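Local coordinates for protein amidase, hydantoinase/carbamoylase family (Burkholderia ambifaria, PDB 5TP4) that probably hydrolyses N-carbamoyl-L-amino acids to the free amino acids, as a zinc-dependent amidase of the peptidase M20 family, at residues G217-R222 / D294-D299; P334-D339 / L370-V375; T229-H234 / Y242-Y247. All coordinates share one frame; numbering follows the deposited sequence.

How the contacts relate
Contacts 1 and 2 adjoin, with centres about 13 Å apart, and strand 212-229 of contact 1 lies beside strand 324-337 of contact 2 in one sheet; Gly218 N probably bonds to Thr336 O (2.9 Å), and one ethanediol touches both. Contact 3 lies at the far end of the same strand 212-229, its centre about 34 Å from that of contact 1 and 46 Å from that of contact 2, nested inside the chain loop that contact 1 closes. Contact 2 is near the metal site: the side chain of Phe338 is about 9 Å from that of the zinc ligand His198. Contacts 1 and 3 both reach the second subunit, and each also lies beside a bound MES.

Contact 1: G217-R222 / D294-D299; sequences GGQAIR and DLRHHD. With EDO (1,2-ethanediol), chain T.
Two neighbouring strands of the sheet, 212-229 and 288-297, pair antiparallel here, the axes of their short segments approaching to 4.8 Å at 162°. Ala220 and His297 form a hydrogen-bonded pair, with Ala220 N giving to His297 O at 2.8 Å and His297 N to Ala220 O at 3.1 Å. Ile221 and Arg296 follow as a non-hydrogen-bonded pair, then Arg222 and Leu295 bond both ways, the link from Leu295 N to Arg222 O (2.9 Å) being nearly straight. On the face of Ile221 and Arg296, the guanidinium is held from several sides. Its NH1 reaches Gln219 OE1 at 3.1 Å, close to the guanidinium plane, while the amide is turned 67° from that plane. Ile221 CD1 lies over one face, 3.6 Å from NH1. Along the side of the group, NE meets Asp294 OD1 (2.8 Å) and NH2 meets OD2, a two-nitrogen grip on the syn lone pairs that fixes the guanidinium's rotation; the bend at chi2 (-121°) carries the arginine over toward this aspartate. NH1 also bridges to the sulfonate of a bound MES, and Gln219 NE2 bonds to Gly236 O of the second subunit. Across the sheet, Ala220, Arg222 and His297 pack against helix 300-321, where Arg222 meets Asp300 and Asp304, while strands 324-337 and 269-277 flank the pair.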
loop_
_atom_site.group_PDB
_atom_site.type_symbol
_atom_site.label_atom_id
_atom_site.label_comp_id
_atom_site.label_asym_id
_atom_site.label_seq_id
_atom_site.Cartn_x
_atom_site.Cartn_y
_atom_site.Cartn_z
ATOM N N GLY B 217 -27.605 16.262 -10.911
ATOM C CA GLY B 217 -27.102 15.241 -11.807
ATOM C C GLY B 217 -25.980 14.486 -11.128
ATOM O O GLY B 217 -25.720 14.664 -9.943
ATOM N N GLY B 218 -25.322 13.643 -11.916
ATOM C CA GLY B 218 -24.171 12.889 -11.453
ATOM C C GLY B 218 -22.914 13.400 -12.134
ATOM O O GLY B 218 -22.987 14.100 -13.151
ATOM N N GLN B 219 -21.761 13.063 -11.557
ATOM C CA GLN B 219 -20.460 13.556 -11.984
ATOM C C GLN B 219 -19.938 12.799 -13.197
ATOM O O GLN B 219 -20.293 11.646 -13.437
ATOM C CB GLN B 219 -19.444 13.369 -10.858
ATOM C CG GLN B 219 -19.719 14.227 -9.653
ATOM C CD GLN B 219 -19.172 13.610 -8.397
ATOM O OE1 GLN B 219 -19.239 12.396 -8.204
ATOM N NE2 GLN B 219 -18.633 14.457 -7.522
ATOM N N ALA B 220 -19.007 13.442 -13.916
ATOM C CA ALA B 220 -18.076 12.705 -14.772
ATOM C C ALA B 220 -16.959 12.130 -13.902
ATOM O O ALA B 220 -16.459 12.805 -12.995
ATOM C CB ALA B 220 -17.481 13.611 -15.847
ATOM N N ILE B 221 -16.600 10.866 -14.152
ATOM C CA ILE B 221 -15.665 10.121 -13.311
ATOM C C ILE B 221 -14.599 9.501 -14.207
ATOM O O ILE B 221 -14.921 8.916 -15.249
ATOM C CB ILE B 221 -16.365 9.000 -12.519
ATOM C CG1 ILE B 221 -17.610 9.510 -11.790
ATOM C CG2 ILE B 221 -15.373 8.347 -11.516
ATOM C CD1 ILE B 221 -18.412 8.384 -11.155
ATOM N N ARG B 222 -13.342 9.573 -13.771
ATOM C CA ARG B 222 -12.261 8.795 -14.359
ATOM C C ARG B 222 -11.559 8.022 -13.254
ATOM O O ARG B 222 -11.300 8.562 -12.176
ATOM C CB ARG B 222 -11.230 9.682 -15.082
ATOM C CG ARG B 222 -11.886 10.626 -16.075
ATOM C CD ARG B 222 -12.366 9.874 -17.300
ATOM N NE ARG B 222 -12.878 10.799 -18.320
ATOM C CZ ARG B 222 -14.159 11.144 -18.470
ATOM N NH1 ARG B 222 -15.094 10.635 -17.673
ATOM N NH2 ARG B 222 -14.511 12.003 -19.424
ATOM N N ASP B 294 -8.956 8.507 -8.454
ATOM C CA ASP B 294 -10.361 8.741 -8.768
ATOM C C ASP B 294 -10.507 10.239 -9.013
ATOM O O ASP B 294 -10.233 11.042 -8.115
ATOM C CB ASP B 294 -11.229 8.250 -7.604
ATOM C CG ASP B 294 -12.728 8.543 -7.771
ATOM O OD1 ASP B 294 -13.107 9.724 -7.830
ATOM O OD2 ASP B 294 -13.519 7.568 -7.750
ATOM N N LEU B 295 -10.905 10.614 -10.232
ATOM C CA LEU B 295 -11.079 12.012 -10.638
ATOM C C LEU B 295 -12.546 12.295 -10.907
ATOM O O LEU B 295 -13.209 11.502 -11.573
ATOM C CB LEU B 295 -10.332 12.326 -11.938
ATOM C CG LEU B 295 -8.822 12.407 -11.985
ATOM C CD1 LEU B 295 -8.442 12.805 -13.422
ATOM C CD2 LEU B 295 -8.331 13.438 -10.983
ATOM N N ARG B 296 -13.044 13.435 -10.436
ATOM C CA ARG B 296 -14.439 13.803 -10.668
ATOM C C ARG B 296 -14.546 15.251 -11.098
ATOM O O ARG B 296 -13.745 16.098 -10.697
ATOM C CB ARG B 296 -15.295 13.631 -9.431
ATOM C CG ARG B 296 -14.988 12.377 -8.694
ATOM C CD ARG B 296 -16.178 11.511 -8.580
ATOM N NE ARG B 296 -15.835 10.157 -8.159
ATOM C CZ ARG B 296 -16.733 9.249 -7.811
ATOM N NH1 ARG B 296 -18.041 9.576 -7.809
ATOM N NH2 ARG B 296 -16.333 8.027 -7.488
ATOM N N HIS B 297 -15.577 15.529 -11.892
ATOM C CA HIS B 297 -15.960 16.905 -12.174
ATOM C C HIS B 297 -17.431 16.877 -12.567
ATOM O O HIS B 297 -18.026 15.811 -12.726
ATOM C CB HIS B 297 -15.087 17.538 -13.275
ATOM C CG HIS B 297 -15.063 19.041 -13.243
ATOM N ND1 HIS B 297 -16.117 19.809 -13.693
ATOM C CD2 HIS B 297 -14.103 19.914 -12.843
ATOM C CE1 HIS B 297 -15.812 21.092 -13.564
ATOM N NE2 HIS B 297 -14.604 21.184 -13.034
ATOM N N HIS B 298 -18.032 18.054 -12.658
ATOM C CA HIS B 298 -19.395 18.107 -13.180
ATOM C C HIS B 298 -19.436 17.908 -14.689
ATOM O O HIS B 298 -20.490 17.559 -15.231
ATOM C CB HIS B 298 -20.049 19.450 -12.842
ATOM C CG HIS B 298 -20.347 19.627 -11.388
ATOM N ND1 HIS B 298 -21.250 20.561 -10.925
ATOM C CD2 HIS B 298 -19.863 18.992 -10.292
ATOM C CE1 HIS B 298 -21.303 20.500 -9.605
ATOM N NE2 HIS B 298 -20.473 19.554 -9.195
ATOM N N ASP B 299 -18.316 18.122 -15.369
ATOM C CA ASP B 299 -18.251 18.204 -16.813
ATOM C C ASP B 299 -17.198 17.231 -17.333
ATOM O O ASP B 299 -16.112 17.131 -16.759
ATOM C CB ASP B 299 -17.915 19.645 -17.192
ATOM C CG ASP B 299 -17.815 19.843 -18.644
ATOM O OD1 ASP B 299 -16.766 19.488 -19.202
ATOM O OD2 ASP B 299 -18.787 20.351 -19.221
HETATM C C1 EDO T . -22.718 9.508 -12.937
HETATM O O1 EDO T . -22.890 10.742 -13.656
HETATM C C2 EDO T . -21.501 8.766 -13.481
HETATM O O2 EDO T . -21.712 8.400 -14.855
#

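Contact 2: P334-D339 / L370-V375; sequences PATPFD and LLARRV. With EDO (1,2-ethanediol), chain T.
The Phe338 ring and the Arg373 guanidinium are both met at their edges: Ala372 CB comes against the ring rim near its plane, 3.6 Å from CD1, and the guanidinium has O2 of a bound ethanediol in its plane, 3.0 Å from NH2. Thr336 OG1 stands near the same edge and accepts from Arg373 NH2 at 3.0 Å, tilted 21° from the plane. Arg373 reaches this point because its chain is extended from CG to NE, crossing Thr336 at about a right angle. The threonine's CG2, anti to the backbone N (OG1 at chi1 -46°), lies against the arginine chain, 3.8 Å from NE. Water extends the contact to the backbone: one molecule accepts from Arg373 NE at 2.9 Å and donates to Ala335 O, and a second donates to Pro337 O at 2.8 Å and to Ala372 O. The diol, probably from the crystallisation liquor, also gives a proton from O2 to Pro334 O (2.6 Å). The contact thus joins the end of strand 324-337 to the last part of helix 367-372. Phe338 also packs on Ala368 and Ile369 of that helix and on Thr377 and Met379 of strand 377-382, while Thr336 and Phe338 bond through their backbones to Gly218 and Thr216 of strand 212-229.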
loop_
_atom_site.group_PDB
_atom_site.type_symbol
_atom_site.label_atom_id
_atom_site.label_comp_id
_atom_site.label_asym_id
_atom_site.label_seq_id
_atom_site.Cartn_x
_atom_site.Cartn_y
_atom_site.Cartn_z
ATOM N N PRO B 334 -19.627 9.010 -17.859
ATOM C CA PRO B 334 -19.948 10.379 -18.264
ATOM C C PRO B 334 -20.755 11.104 -17.200
ATOM O O PRO B 334 -21.439 10.498 -16.377
ATOM C CB PRO B 334 -20.795 10.180 -19.525
ATOM C CG PRO B 334 -21.515 8.864 -19.240
ATOM C CD PRO B 334 -20.518 8.006 -18.477
ATOM N N ALA B 335 -20.682 12.429 -17.248
ATOM C CA ALA B 335 -21.599 13.218 -16.438
ATOM C C ALA B 335 -23.032 12.893 -16.842
ATOM O O ALA B 335 -23.314 12.538 -17.987
ATOM C CB ALA B 335 -21.328 14.714 -16.612
ATOM N N THR B 336 -23.940 13.009 -15.889
ATOM C CA THR B 336 -25.339 12.626 -16.089
ATOM C C THR B 336 -26.236 13.734 -15.569
ATOM O O THR B 336 -26.718 13.686 -14.437
ATOM C CB THR B 336 -25.649 11.298 -15.385
ATOM O OG1 THR B 336 -24.603 10.358 -15.688
ATOM C CG2 THR B 336 -26.987 10.744 -15.887
ATOM N N PRO B 337 -26.500 14.753 -16.380
ATOM C CA PRO B 337 -27.408 15.816 -15.934
ATOM C C PRO B 337 -28.841 15.320 -15.783
ATOM O O PRO B 337 -29.325 14.497 -16.568
ATOM C CB PRO B 337 -27.298 16.869 -17.042
ATOM C CG PRO B 337 -26.757 16.131 -18.210
ATOM C CD PRO B 337 -25.871 15.067 -17.672
ATOM N N PHE B 338 -29.509 15.832 -14.757
ATOM C CA PHE B 338 -30.928 15.571 -14.565
ATOM C C PHE B 338 -31.761 16.578 -15.359
ATOM O O PHE B 338 -31.251 17.544 -15.924
ATOM C CB PHE B 338 -31.267 15.602 -13.069
ATOM C CG PHE B 338 -30.708 14.449 -12.294
ATOM C CD1 PHE B 338 -30.280 13.299 -12.954
ATOM C CD2 PHE B 338 -30.618 14.512 -10.913
ATOM C CE1 PHE B 338 -29.747 12.227 -12.238
ATOM C CE2 PHE B 338 -30.110 13.442 -10.173
ATOM C CZ PHE B 338 -29.667 12.290 -10.836
ATOM N N ASP B 339 -33.062 16.319 -15.441
ATOM C CA ASP B 339 -33.926 17.112 -16.305
ATOM C C ASP B 339 -34.212 18.452 -15.649
ATOM O O ASP B 339 -34.715 18.487 -14.525
ATOM C CB ASP B 339 -35.229 16.360 -16.542
ATOM C CG ASP B 339 -36.216 17.171 -17.329
ATOM O OD1 ASP B 339 -35.998 17.298 -18.563
ATOM O OD2 ASP B 339 -37.181 17.676 -16.718
ATOM N N LEU B 370 -29.225 5.970 -14.097
ATOM C CA LEU B 370 -29.605 5.208 -15.281
ATOM C C LEU B 370 -30.892 5.749 -15.885
ATOM O O LEU B 370 -31.005 5.864 -17.111
ATOM C CB LEU B 370 -29.782 3.729 -14.929
ATOM C CG LEU B 370 -28.551 2.824 -14.771
ATOM C CD1 LEU B 370 -27.914 2.514 -16.103
ATOM C CD2 LEU B 370 -27.500 3.401 -13.764
ATOM N N LEU B 371 -31.875 6.072 -15.044
ATOM C CA LEU B 371 -33.155 6.559 -15.567
ATOM C C LEU B 371 -32.985 7.881 -16.300
ATOM O O LEU B 371 -33.632 8.115 -17.330
ATOM C CB LEU B 371 -34.184 6.724 -14.447
ATOM C CG LEU B 371 -35.053 5.494 -14.134
ATOM C CD1 LEU B 371 -36.073 5.162 -15.246
ATOM C CD2 LEU B 371 -34.218 4.229 -13.850
ATOM N N ALA B 372 -32.108 8.757 -15.793
ATOM C CA ALA B 372 -31.966 10.102 -16.354
ATOM C C ALA B 372 -31.501 10.081 -17.793
ATOM O O ALA B 372 -31.725 11.058 -18.521
ATOM C CB ALA B 372 -30.973 10.924 -15.532
ATOM N N ARG B 373 -30.853 9.001 -18.216
ATOM C CA ARG B 373 -30.399 8.907 -19.590
ATOM C C ARG B 373 -31.526 8.552 -20.545
ATOM O O ARG B 373 -31.330 8.644 -21.760
ATOM C CB ARG B 373 -29.265 7.898 -19.688
ATOM C CG ARG B 373 -28.046 8.365 -18.894
ATOM C CD ARG B 373 -26.981 7.270 -18.771
ATOM N NE ARG B 373 -25.889 7.749 -17.927
ATOM C CZ ARG B 373 -25.106 6.965 -17.194
ATOM N NH1 ARG B 373 -25.280 5.641 -17.213
ATOM N NH2 ARG B 373 -24.153 7.511 -16.439
ATOM N N ARG B 374 -32.701 8.200 -20.023
ATOM C CA ARG B 374 -33.808 7.765 -20.867
ATOM C C ARG B 374 -35.074 8.570 -20.608
ATOM O O ARG B 374 -35.888 8.720 -21.520
ATOM C CB ARG B 374 -34.089 6.271 -20.650
ATOM C CG ARG B 374 -33.158 5.328 -21.416
ATOM C CD ARG B 374 -33.491 5.286 -22.915
ATOM N NE ARG B 374 -34.862 4.831 -23.175
ATOM C CZ ARG B 374 -35.192 3.653 -23.713
ATOM N NH1 ARG B 374 -34.254 2.781 -24.070
ATOM N NH2 ARG B 374 -36.471 3.349 -23.907
ATOM N N VAL B 375 -35.301 9.037 -19.381
ATOM C CA VAL B 375 -36.551 9.737 -19.079
ATOM C C VAL B 375 -36.259 10.938 -18.187
ATOM O O VAL B 375 -35.232 10.984 -17.494
ATOM C CB VAL B 375 -37.582 8.811 -18.408
ATOM C CG1 VAL B 375 -37.670 7.448 -19.121
ATOM C CG2 VAL B 375 -37.243 8.621 -17.000
HETATM C C1 EDO T . -22.718 9.508 -12.937
HETATM O O1 EDO T . -22.890 10.742 -13.656
HETATM C C2 EDO T . -21.501 8.766 -13.481
HETATM O O2 EDO T . -21.712 8.400 -14.855
HETATM O O HOH W 1 -24.984 10.290 -19.046
HETATM O O HOH W 2 -28.953 12.726 -18.656
#

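Contact 3: T229-H234 / Y242-Y247; sequences TGVAAH and YRKDAY
One direct backbone hydrogen bond joins the two segments of this surface contact: Val231 N gives to Lys244 O at 3.0 Å, in the carbonyl plane and with an N-H...O angle of 163°. The same oxygen receives a CA-H...O contact from Gly230 CA at 3.3 Å, so two neighbouring residues converge on one carbonyl. A water doubles the link, donating to Val231 O at 2.8 Å and accepting from Lys244 N at 2.8 Å; Lys244 is therefore tied to Val231 through both its backbone polar atoms. Apolar contact is slight. Val231 CG2 meets Lys244 CD at 3.9 Å where the two side chains cross; the valine's CG1 lies anti to its backbone N (chi1 171°), which leaves CG2 beside that N and turned to the lysine. Ala246 CB rests 3.8 Å from Gly230 N and also packs on Val289 of strand 288-297. In the fold, the two segments form the beginning and end of the connection from strand 212-229 to helix 246-262, and Asp245 is the N-cap of that helix: its OD1 accepts from Tyr247 N at 2.8 Å and also from Phe248 N. Polar side chains look outside the pair: Arg243 NH2 bonds to Thr238 O and Ala235 O, while its NH1 bonds to Thr271 OG1 of the second subunit. His234 ND1 accepts from Gly236 N, and the His234 side chain, which packs on Gly363 of the second subunit, also lies about 3 Å from a bound MES.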
loop_
_atom_site.group_PDB
_atom_site.type_symbol
_atom_site.label_atom_id
_atom_site.label_comp_id
_atom_site.label_asym_id
_atom_site.label_seq_id
_atom_site.Cartn_x
_atom_site.Cartn_y
_atom_site.Cartn_z
ATOM N N THR B 229 8.235 3.837 -11.724
ATOM C CA THR B 229 9.349 2.898 -11.718
ATOM C C THR B 229 10.639 3.644 -11.426
ATOM O O THR B 229 10.951 4.643 -12.081
ATOM C CB THR B 229 9.460 2.164 -13.060
ATOM O OG1 THR B 229 8.211 1.539 -13.355
ATOM C CG2 THR B 229 10.523 1.103 -12.986
ATOM N N GLY B 230 11.396 3.149 -10.453
ATOM C CA GLY B 230 12.707 3.697 -10.164
ATOM C C GLY B 230 13.707 2.566 -10.060
ATOM O O GLY B 230 13.667 1.603 -10.812
ATOM N N VAL B 231 14.624 2.698 -9.109
ATOM C CA VAL B 231 15.688 1.720 -8.924
ATOM C C VAL B 231 15.661 1.305 -7.460
ATOM O O VAL B 231 15.836 2.150 -6.573
ATOM C CB VAL B 231 17.057 2.281 -9.325
ATOM C CG1 VAL B 231 18.181 1.313 -8.914
ATOM C CG2 VAL B 231 17.079 2.550 -10.845
ATOM N N ALA B 232 15.550 -0.004 -7.187
ATOM C CA ALA B 232 15.338 -0.484 -5.808
ATOM C C ALA B 232 16.660 -0.889 -5.144
ATOM O O ALA B 232 16.981 -2.064 -4.966
ATOM C CB ALA B 232 14.325 -1.626 -5.786
ATOM N N ALA B 233 17.387 0.119 -4.689
ATOM C CA ALA B 233 18.754 0.032 -4.214
ATOM C C ALA B 233 18.752 0.057 -2.689
ATOM O O ALA B 233 17.751 0.398 -2.056
ATOM C CB ALA B 233 19.581 1.186 -4.799
ATOM N N HIS B 234 19.872 -0.326 -2.099
ATOM C CA HIS B 234 19.915 -0.458 -0.648
ATOM C C HIS B 234 19.837 0.907 0.054
ATOM O O HIS B 234 20.525 1.865 -0.322
ATOM C CB HIS B 234 21.194 -1.199 -0.262
ATOM C CG HIS B 234 21.237 -1.652 1.163
ATOM N ND1 HIS B 234 21.577 -0.812 2.200
ATOM C CD2 HIS B 234 21.052 -2.876 1.716
ATOM C CE1 HIS B 234 21.567 -1.485 3.333
ATOM N NE2 HIS B 234 21.254 -2.742 3.071
ATOM N N TYR B 242 22.534 9.439 -5.857
ATOM C CA TYR B 242 22.465 8.307 -6.771
ATOM C C TYR B 242 21.071 7.730 -6.910
ATOM O O TYR B 242 20.864 6.886 -7.781
ATOM C CB TYR B 242 23.384 7.170 -6.314
ATOM C CG TYR B 242 24.856 7.495 -6.329
ATOM C CD1 TYR B 242 25.437 8.157 -5.269
ATOM C CD2 TYR B 242 25.671 7.083 -7.381
ATOM C CE1 TYR B 242 26.804 8.436 -5.248
ATOM C CE2 TYR B 242 27.039 7.365 -7.375
ATOM C CZ TYR B 242 27.591 8.034 -6.301
ATOM O OH TYR B 242 28.946 8.336 -6.242
ATOM N N ARG B 243 20.126 8.183 -6.102
ATOM C CA ARG B 243 18.861 7.495 -5.954
ATOM C C ARG B 243 17.867 7.878 -7.039
ATOM O O ARG B 243 17.857 9.003 -7.545
ATOM C CB ARG B 243 18.259 7.809 -4.589
ATOM C CG ARG B 243 19.145 7.355 -3.476
ATOM C CD ARG B 243 18.484 7.545 -2.153
ATOM N NE ARG B 243 19.328 6.915 -1.120
ATOM C CZ ARG B 243 18.885 6.445 0.026
ATOM N NH1 ARG B 243 17.586 6.519 0.321
ATOM N NH2 ARG B 243 19.754 5.877 0.862
ATOM N N LYS B 244 17.012 6.912 -7.375
ATOM C CA LYS B 244 15.862 7.103 -8.262
ATOM C C LYS B 244 14.669 6.511 -7.497
ATOM O O LYS B 244 14.231 5.387 -7.733
ATOM C CB LYS B 244 16.102 6.459 -9.599
ATOM C CG LYS B 244 17.250 7.166 -10.367
ATOM C CD LYS B 244 17.687 6.354 -11.561
ATOM C CE LYS B 244 18.980 6.890 -12.162
ATOM N NZ LYS B 244 19.372 6.100 -13.376
ATOM N N ASP B 245 14.173 7.293 -6.538
ATOM C CA ASP B 245 13.245 6.822 -5.522
ATOM C C ASP B 245 11.820 6.990 -6.032
ATOM O O ASP B 245 11.315 8.113 -6.100
ATOM C CB ASP B 245 13.471 7.614 -4.232
ATOM C CG ASP B 245 12.665 7.082 -3.064
ATOM O OD1 ASP B 245 11.483 6.752 -3.250
ATOM O OD2 ASP B 245 13.195 7.042 -1.934
ATOM N N ALA B 246 11.175 5.871 -6.383
ATOM C CA ALA B 246 9.825 5.921 -6.919
ATOM C C ALA B 246 8.799 6.361 -5.882
ATOM O O ALA B 246 7.703 6.792 -6.271
ATOM C CB ALA B 246 9.426 4.558 -7.498
ATOM N N TYR B 247 9.103 6.240 -4.581
ATOM C CA TYR B 247 8.087 6.635 -3.613
ATOM C C TYR B 247 8.122 8.129 -3.352
ATOM O O TYR B 247 7.061 8.759 -3.277
ATOM C CB TYR B 247 8.222 5.853 -2.303
ATOM C CG TYR B 247 7.093 6.240 -1.372
ATOM C CD1 TYR B 247 5.793 5.761 -1.583
ATOM C CD2 TYR B 247 7.309 7.136 -0.335
ATOM C CE1 TYR B 247 4.745 6.141 -0.743
ATOM C CE2 TYR B 247 6.262 7.521 0.517
ATOM C CZ TYR B 247 5.001 7.029 0.297
ATOM O OH TYR B 247 3.977 7.404 1.135
HETATM O O HOH W 3 17.546 4.352 -6.283
#